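6-phosphogluconate dehydrogenase (Pseudomonas syringae, PDB 5U5G) probably catalyses the NADPH-dependent reduction of 2-oxopropylphosphonate to 2-hydroxypropylphosphonate, a late step in fosfomycin biosynthesis. Local coordinates at residues 147-150 against 151-154; 30-34 against 35-39; 47-51 against 52-56. One frame throughout, in Å; residues are numbered along the deposited sequence.

Contact 1: 147-150 against 151-154; sequences GLIR and PLLE
The carbonyl of Ile149 takes two amide bonds from the next turn of the helix: a regular one from Leu153 N to Ile149 O (3.2 Å) and a weak, bent one from Leu152 N to Ile149 O (2.8 Å). One turn back the regular pattern fails. Pro151 has no amide hydrogen, and its ring carbon CD faces Gly147 O at 3.5 Å. Leu152 N makes no regular bond to Leu148, four residues earlier, and has only the weak one to Ile149 O. The helix is kinked at Pro151 and Leu152. The pattern resumes with Glu154 N bonded to Arg150 O.

Ile149 and Leu153 make the tightest apolar meeting. Their CD1 methyls touch at 3.6 Å, the two side chains crossing at a slant. Ile149 CG1 sits between the backbone N and the carbonyl carbon (chi1 54°), which brings its CD1 forward to the leucine. The other branch, Ile149 CG2, faces Leu152 CD2 more loosely, at 4.3 Å. These residues look onto the sheet. Ile149 and Leu153 both rest on Val94, and Leu152 and Leu153 both reach Phe63.

Arg150 and Glu154 form a salt bridge one helical turn apart. Arg150 NH1 lies 3.1 Å from Glu154 OE2. The guanidinium and carboxylate planes are 25° apart, and OE2 comes at an oblique angle to the guanidinium. Both chains bend at chi2, which folds the charged groups toward each other along the helix surface.

The result is an amphipathic helix. Its apolar row lies on strands 61-64, 92-95 and 117-124, while the ion pair belongs to another flank. Helix 143-156 is the connection of a beta-alpha-beta crossover, linking parallel strands 135-139 and 157-162 of the nucleotide-binding domain.

Contact 2: 30-34 against 35-39; sequences VHNRS and REKAD. With NAP (NADP nicotinamide-adenine-dinucleotide phosphate), chain E.
Asn32, Arg33, Ser34 and Lys37 form the site for the adenosine 2'-phosphate of NADP, in the loop that follows strand 28-31 of the Rossmann-type domain. Asn32 ties the loop together. Its ND2 gives one hydrogen to Ser34 O (2.9 Å), nearly in its own amide plane, and the other to phosphate oxygen O1X of the cofactor (2.8 Å). Lys37 comes from the following turn, its chain extended beyond CG, and its NZ meets the same O1X of NADP at 2.7 Å. A weak bond from Lys37 N to Ser34 O closes the turn.

Ser34 and Arg33 of the loop hold the other two phosphate oxygens. Ser34 OG donates to O2X of NADP at 2.6 Å, and Arg33 NE donates to the same O2X at 2.9 Å. Arg33 NH2 bonds to O3X of NADP (2.8 Å). The bend in Arg33 at chi3 (60°) lays its guanidinium over the adenine while the phosphate stays at its edge. Lysine and arginine together probably offset the phosphate charge.

Away from the phosphate, Val30 CG2 packs on Ala38 CB at 4.1 Å. A water bridges Arg33 O and Arg35 N. The amide of Asn32 also reads the ribose: its OD1 accepts from Leu10 N and from the O3B hydroxyl of NADP, the latter at 2.7 Å.

Contact 3: 47-51 against 52-56; sequences VWAPD and IVALT
Ala49 CB sits against Leu55 at the apolar centre of this strand-to-helix turn, 3.8 Å from Leu55 CD1. Leu55 CG lies anti to its backbone N (chi1 -169°), and both its CB and its CD1 methyl meet the alanine. Ala54 CB also faces Ala49 CB, more loosely, at 4.3 Å. Farther out, Pro50 touches the helix through its ring carbon CD, 3.9 Å from Ala54 CB. Leu55 and Ile52 continue inward onto Ile8 of strand 5-8.

The polar edge is Asp51, the N-cap of helix 52-58. Its CG is placed between the backbone N and the carbonyl carbon (chi1 59°), which folds the carboxylate back over the first turn. Asp51 OD1 accepts from Ala54 N at 2.9 Å with an N-H...O angle of 168°, and the donor arrives nearly along the C-O axis. The same oxygen rests 3.4 Å from Ala54 CB. The backbone of Asp51 starts the regular helix bonds: Leu55 N donates to Asp51 O at 3.1 Å, in the carbonyl plane. Arg81 touches the Asp51 side chain.

Asp51 thus serves two amides of the first turn, one through its side chain and one through its carbonyl. A carboxylate at the amino end of a helix would probably be stabilised in its charged form by the helix dipole.

Contacts 2 and 3 are neighbours, their centres 11 Å apart. Strands 28-31 and 47-48 pair side by side between them: Val30 O is 2.8 Å from Ala49 N, and Val30 N is 2.8 Å from Val47 O. His31 ND1 adds a bond to Ala49 O. Of the three, only contact 2 holds the cofactor directly. Strand 47-48 of contact 3 is the outermost strand at that end of the sheet within this chain, and the Ile52 side chain is about 9 Å from NADP. Contact 1 lies farther off, on a helix over the sheet. Its centre is 25 Å from that of contact 2 and 22 Å from that of contact 3. The Leu153 side chain is about 13 Å from NADP.

Contact 1: 147-150 against 151-154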
# COMPACT_ATOMS: atom_id res chain seq x y z
N GLY A 147 -22.61 10.65 18.83
CA GLY A 147 -23.46 9.53 19.18
C GLY A 147 -24.78 9.52 18.44
O GLY A 147 -25.33 8.45 18.15
N LEU A 148 -25.32 10.70 18.12
CA LEU A 148 -26.61 10.74 17.45
C LEU A 148 -26.50 10.33 15.98
O LEU A 148 -27.38 9.66 15.45
CB LEU A 148 -27.22 12.14 17.56
CG LEU A 148 -27.57 12.56 18.99
CD1 LEU A 148 -28.03 14.01 19.03
CD2 LEU A 148 -28.64 11.64 19.53
N ILE A 149 -25.41 10.74 15.31
CA ILE A 149 -25.27 10.45 13.89
C ILE A 149 -24.51 9.16 13.63
O ILE A 149 -24.54 8.65 12.50
CB ILE A 149 -24.60 11.63 13.14
CG1 ILE A 149 -23.27 12.00 13.80
CG2 ILE A 149 -25.53 12.85 13.12
CD1 ILE A 149 -22.07 11.33 13.18
N ARG A 150 -23.84 8.62 14.64
CA ARG A 150 -23.13 7.34 14.51
C ARG A 150 -23.94 6.25 13.81
O ARG A 150 -23.39 5.61 12.89
CB ARG A 150 -22.67 6.90 15.91
CG ARG A 150 -21.36 6.15 15.93
CD ARG A 150 -21.51 4.77 15.37
NE ARG A 150 -20.25 4.06 15.24
CZ ARG A 150 -19.89 3.43 14.12
NH1 ARG A 150 -20.71 3.42 13.07
NH2 ARG A 150 -18.73 2.79 14.04
N PRO A 151 -25.21 5.98 14.15
CA PRO A 151 -25.95 4.95 13.42
C PRO A 151 -26.19 5.29 11.95
O PRO A 151 -26.40 4.37 11.16
CB PRO A 151 -27.27 4.83 14.19
CG PRO A 151 -26.97 5.37 15.53
CD PRO A 151 -26.01 6.51 15.27
N LEU A 152 -26.18 6.57 11.58
CA LEU A 152 -26.28 6.94 10.17
C LEU A 152 -25.01 6.58 9.40
O LEU A 152 -25.08 6.10 8.27
CB LEU A 152 -26.56 8.44 10.05
CG LEU A 152 -27.99 9.00 10.01
CD1 LEU A 152 -28.99 8.06 10.65
CD2 LEU A 152 -28.02 10.34 10.71
N LEU A 153 -23.84 6.86 9.99
CA LEU A 153 -22.58 6.51 9.34
C LEU A 153 -22.48 5.01 9.12
O LEU A 153 -21.90 4.57 8.12
CB LEU A 153 -21.39 6.99 10.19
CG LEU A 153 -21.35 8.47 10.55
CD1 LEU A 153 -20.18 8.77 11.45
CD2 LEU A 153 -21.30 9.32 9.28
N GLU A 154 -23.04 4.23 10.05
CA GLU A 154 -23.03 2.77 9.94
C GLU A 154 -23.65 2.30 8.63
O GLU A 154 -23.29 1.24 8.12
CB GLU A 154 -23.79 2.18 11.13
CG GLU A 154 -23.80 0.65 11.17
CD GLU A 154 -22.38 0.07 11.24
OE1 GLU A 154 -22.10 -0.89 10.50
OE2 GLU A 154 -21.59 0.57 12.06

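Contact 2: 30-34 against 35-39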
# COMPACT_ATOMS: atom_id res chain seq x y z
N VAL A 30 -32.13 15.93 -1.33
CA VAL A 30 -30.83 16.18 -1.93
C VAL A 30 -30.82 17.54 -2.59
O VAL A 30 -31.84 18.02 -3.11
CB VAL A 30 -30.45 15.08 -2.95
CG1 VAL A 30 -30.31 13.74 -2.23
CG2 VAL A 30 -31.47 15.01 -4.09
N HIS A 31 -29.65 18.18 -2.55
CA HIS A 31 -29.40 19.45 -3.21
C HIS A 31 -28.02 19.42 -3.86
O HIS A 31 -27.06 18.91 -3.28
CB HIS A 31 -29.44 20.62 -2.24
CG HIS A 31 -29.08 21.92 -2.88
ND1 HIS A 31 -29.94 22.61 -3.71
CD2 HIS A 31 -27.93 22.64 -2.86
CE1 HIS A 31 -29.35 23.70 -4.14
NE2 HIS A 31 -28.12 23.74 -3.65
N ASN A 32 -27.94 20.00 -5.05
CA ASN A 32 -26.67 20.19 -5.73
C ASN A 32 -26.78 21.44 -6.58
O ASN A 32 -27.87 21.78 -7.06
CB ASN A 32 -26.29 18.97 -6.58
CG ASN A 32 -24.84 19.03 -7.08
OD1 ASN A 32 -23.90 19.04 -6.28
ND2 ASN A 32 -24.67 19.01 -8.39
N ARG A 33 -25.66 22.14 -6.74
CA ARG A 33 -25.60 23.29 -7.64
C ARG A 33 -26.06 22.91 -9.05
O ARG A 33 -26.83 23.64 -9.68
CB ARG A 33 -24.18 23.86 -7.67
CG ARG A 33 -23.93 24.88 -8.76
CD ARG A 33 -22.48 25.39 -8.75
NE ARG A 33 -21.49 24.32 -8.95
CZ ARG A 33 -20.19 24.53 -9.04
NH1 ARG A 33 -19.71 25.77 -8.94
NH2 ARG A 33 -19.36 23.52 -9.24
N SER A 34 -25.61 21.76 -9.55
CA SER A 34 -25.98 21.26 -10.87
C SER A 34 -27.08 20.22 -10.70
O SER A 34 -26.82 19.09 -10.27
CB SER A 34 -24.76 20.66 -11.58
OG SER A 34 -23.73 21.63 -11.74
N ARG A 35 -28.31 20.60 -11.04
CA ARG A 35 -29.44 19.76 -10.64
C ARG A 35 -29.53 18.45 -11.43
O ARG A 35 -30.15 17.51 -10.94
CB ARG A 35 -30.76 20.54 -10.76
CG ARG A 35 -31.25 20.88 -12.17
CD ARG A 35 -32.58 21.62 -12.02
NE ARG A 35 -33.19 22.09 -13.25
CZ ARG A 35 -34.03 21.36 -13.99
NH1 ARG A 35 -34.31 20.11 -13.64
NH2 ARG A 35 -34.57 21.88 -15.08
N GLU A 36 -28.90 18.35 -12.60
CA GLU A 36 -29.00 17.10 -13.35
C GLU A 36 -28.35 15.92 -12.63
O GLU A 36 -28.72 14.77 -12.87
CB GLU A 36 -28.40 17.24 -14.76
CG GLU A 36 -26.88 17.53 -14.80
CD GLU A 36 -26.54 19.04 -14.72
OE1 GLU A 36 -27.42 19.85 -14.35
OE2 GLU A 36 -25.38 19.42 -15.05
N LYS A 37 -27.40 16.18 -11.73
CA LYS A 37 -26.77 15.10 -10.97
C LYS A 37 -27.70 14.51 -9.92
O LYS A 37 -27.37 13.48 -9.33
CB LYS A 37 -25.47 15.60 -10.33
CG LYS A 37 -24.41 15.94 -11.38
CD LYS A 37 -23.05 16.22 -10.76
CE LYS A 37 -22.20 17.13 -11.65
NZ LYS A 37 -20.91 17.51 -10.99
N ALA A 38 -28.85 15.13 -9.67
CA ALA A 38 -29.87 14.57 -8.80
C ALA A 38 -30.85 13.66 -9.53
O ALA A 38 -31.62 12.96 -8.87
CB ALA A 38 -30.65 15.68 -8.10
N ASP A 39 -30.85 13.66 -10.87
CA ASP A 39 -31.93 13.02 -11.61
C ASP A 39 -32.04 11.53 -11.30
O ASP A 39 -33.14 11.02 -11.03
CB ASP A 39 -31.74 13.24 -13.12
CG ASP A 39 -32.14 14.65 -13.57
OD1 ASP A 39 -32.93 15.34 -12.90
OD2 ASP A 39 -31.65 15.06 -14.64
PA NAP E . -16.72 15.97 -7.60
O1A NAP E . -15.82 16.90 -8.35
O2A NAP E . -17.16 14.67 -8.22
O5B NAP E . -18.07 16.79 -7.10
C5B NAP E . -17.64 17.97 -6.46
C4B NAP E . -18.86 18.54 -5.71
O4B NAP E . -18.57 19.81 -5.14
C3B NAP E . -20.07 18.68 -6.71
O3B NAP E . -21.26 18.45 -6.02
C2B NAP E . -19.98 20.18 -7.05
O2B NAP E . -21.14 20.76 -7.39
C1B NAP E . -19.56 20.71 -5.63
N9A NAP E . -19.00 22.04 -5.77
C8A NAP E . -17.70 22.42 -6.16
N7A NAP E . -17.54 23.77 -6.23
C5A NAP E . -18.80 24.27 -5.87
C6A NAP E . -19.30 25.58 -5.75
N6A NAP E . -18.50 26.66 -5.99
N1A NAP E . -20.59 25.81 -5.39
C2A NAP E . -21.35 24.69 -5.16
N3A NAP E . -21.02 23.40 -5.22
C4A NAP E . -19.72 23.20 -5.59
O3 NAP E . -15.75 15.72 -6.30
PN NAP E . -15.95 14.30 -5.59
O1N NAP E . -17.37 13.98 -5.29
O2N NAP E . -14.94 13.26 -6.02
O5D NAP E . -15.31 14.64 -4.00
C5D NAP E . -16.19 15.32 -3.23
C4D NAP E . -15.59 15.37 -1.83
O4D NAP E . -15.37 14.02 -1.34
C3D NAP E . -14.17 16.06 -1.90
O3D NAP E . -13.99 16.83 -0.74
C2D NAP E . -13.21 14.89 -1.92
O2D NAP E . -11.97 15.17 -1.34
C1D NAP E . -14.00 13.89 -1.01
N1N NAP E . -13.61 12.51 -1.28
C2N NAP E . -13.71 11.95 -2.58
C3N NAP E . -13.40 10.62 -2.75
C7N NAP E . -13.52 9.99 -4.07
O7N NAP E . -13.30 8.79 -4.26
N7N NAP E . -13.94 10.74 -5.15
C4N NAP E . -13.01 9.74 -1.59
C5N NAP E . -12.93 10.43 -0.31
C6N NAP E . -13.20 11.73 -0.19
P2B NAP E . -21.60 20.61 -9.17
O1X NAP E . -22.03 19.17 -9.17
O2X NAP E . -22.70 21.66 -9.31
O3X NAP E . -20.27 20.93 -9.80
O HOH W 1 -28.75 23.34 -11.90

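Contact 3: 47-51 against 52-56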
# COMPACT_ATOMS: atom_id res chain seq x y z
N VAL A 47 -35.66 13.16 -2.80
CA VAL A 47 -36.52 14.34 -2.97
C VAL A 47 -35.63 15.55 -3.25
O VAL A 47 -34.73 15.87 -2.46
CB VAL A 47 -37.39 14.58 -1.72
CG1 VAL A 47 -38.26 15.82 -1.93
CG2 VAL A 47 -38.27 13.35 -1.41
N TRP A 48 -35.92 16.25 -4.35
CA TRP A 48 -35.13 17.42 -4.71
C TRP A 48 -35.43 18.60 -3.79
O TRP A 48 -36.59 18.95 -3.56
CB TRP A 48 -35.40 17.82 -6.16
CG TRP A 48 -34.74 19.10 -6.60
CD1 TRP A 48 -35.35 20.28 -6.94
CD2 TRP A 48 -33.33 19.33 -6.75
NE1 TRP A 48 -34.42 21.22 -7.30
CE2 TRP A 48 -33.17 20.67 -7.19
CE3 TRP A 48 -32.19 18.54 -6.56
CZ2 TRP A 48 -31.91 21.23 -7.45
CZ3 TRP A 48 -30.94 19.10 -6.81
CH2 TRP A 48 -30.81 20.43 -7.26
N ALA A 49 -34.37 19.21 -3.24
CA ALA A 49 -34.45 20.49 -2.56
C ALA A 49 -33.77 21.54 -3.43
O ALA A 49 -32.59 21.37 -3.76
CB ALA A 49 -33.78 20.43 -1.17
N PRO A 50 -34.47 22.59 -3.87
CA PRO A 50 -33.83 23.57 -4.77
C PRO A 50 -32.86 24.52 -4.08
O PRO A 50 -32.10 25.21 -4.77
CB PRO A 50 -35.03 24.35 -5.35
CG PRO A 50 -36.06 24.27 -4.25
CD PRO A 50 -35.91 22.87 -3.71
N ASP A 51 -32.89 24.59 -2.76
CA ASP A 51 -31.97 25.46 -2.04
C ASP A 51 -31.87 24.98 -0.60
O ASP A 51 -32.58 24.05 -0.19
CB ASP A 51 -32.39 26.94 -2.13
CG ASP A 51 -33.79 27.21 -1.58
OD1 ASP A 51 -34.36 26.39 -0.82
OD2 ASP A 51 -34.34 28.29 -1.91
N ILE A 52 -30.99 25.63 0.16
CA ILE A 52 -30.67 25.21 1.53
C ILE A 52 -31.82 25.50 2.48
O ILE A 52 -32.00 24.80 3.49
CB ILE A 52 -29.36 25.90 1.96
CG1 ILE A 52 -28.20 25.45 1.06
CG2 ILE A 52 -29.02 25.64 3.42
CD1 ILE A 52 -28.15 23.98 0.85
N VAL A 53 -32.63 26.52 2.18
CA VAL A 53 -33.82 26.79 2.97
C VAL A 53 -34.76 25.60 2.93
O VAL A 53 -35.21 25.09 3.97
CB VAL A 53 -34.52 28.07 2.48
CG1 VAL A 53 -35.90 28.21 3.13
CG2 VAL A 53 -33.66 29.29 2.75
N ALA A 54 -35.09 25.14 1.72
CA ALA A 54 -35.99 24.00 1.58
C ALA A 54 -35.41 22.76 2.24
O ALA A 54 -36.14 21.98 2.85
CB ALA A 54 -36.28 23.73 0.10
N LEU A 55 -34.10 22.56 2.10
CA LEU A 55 -33.51 21.36 2.67
C LEU A 55 -33.59 21.39 4.19
O LEU A 55 -34.03 20.42 4.82
CB LEU A 55 -32.06 21.22 2.20
CG LEU A 55 -31.34 19.92 2.47
CD1 LEU A 55 -31.99 18.76 1.74
CD2 LEU A 55 -29.91 20.07 2.01
N THR A 56 -33.19 22.51 4.81
CA THR A 56 -33.20 22.60 6.27
C THR A 56 -34.61 22.57 6.85
O THR A 56 -34.77 22.19 8.02
CB THR A 56 -32.48 23.88 6.73
OG1 THR A 56 -33.04 25.02 6.06
CG2 THR A 56 -30.96 23.80 6.44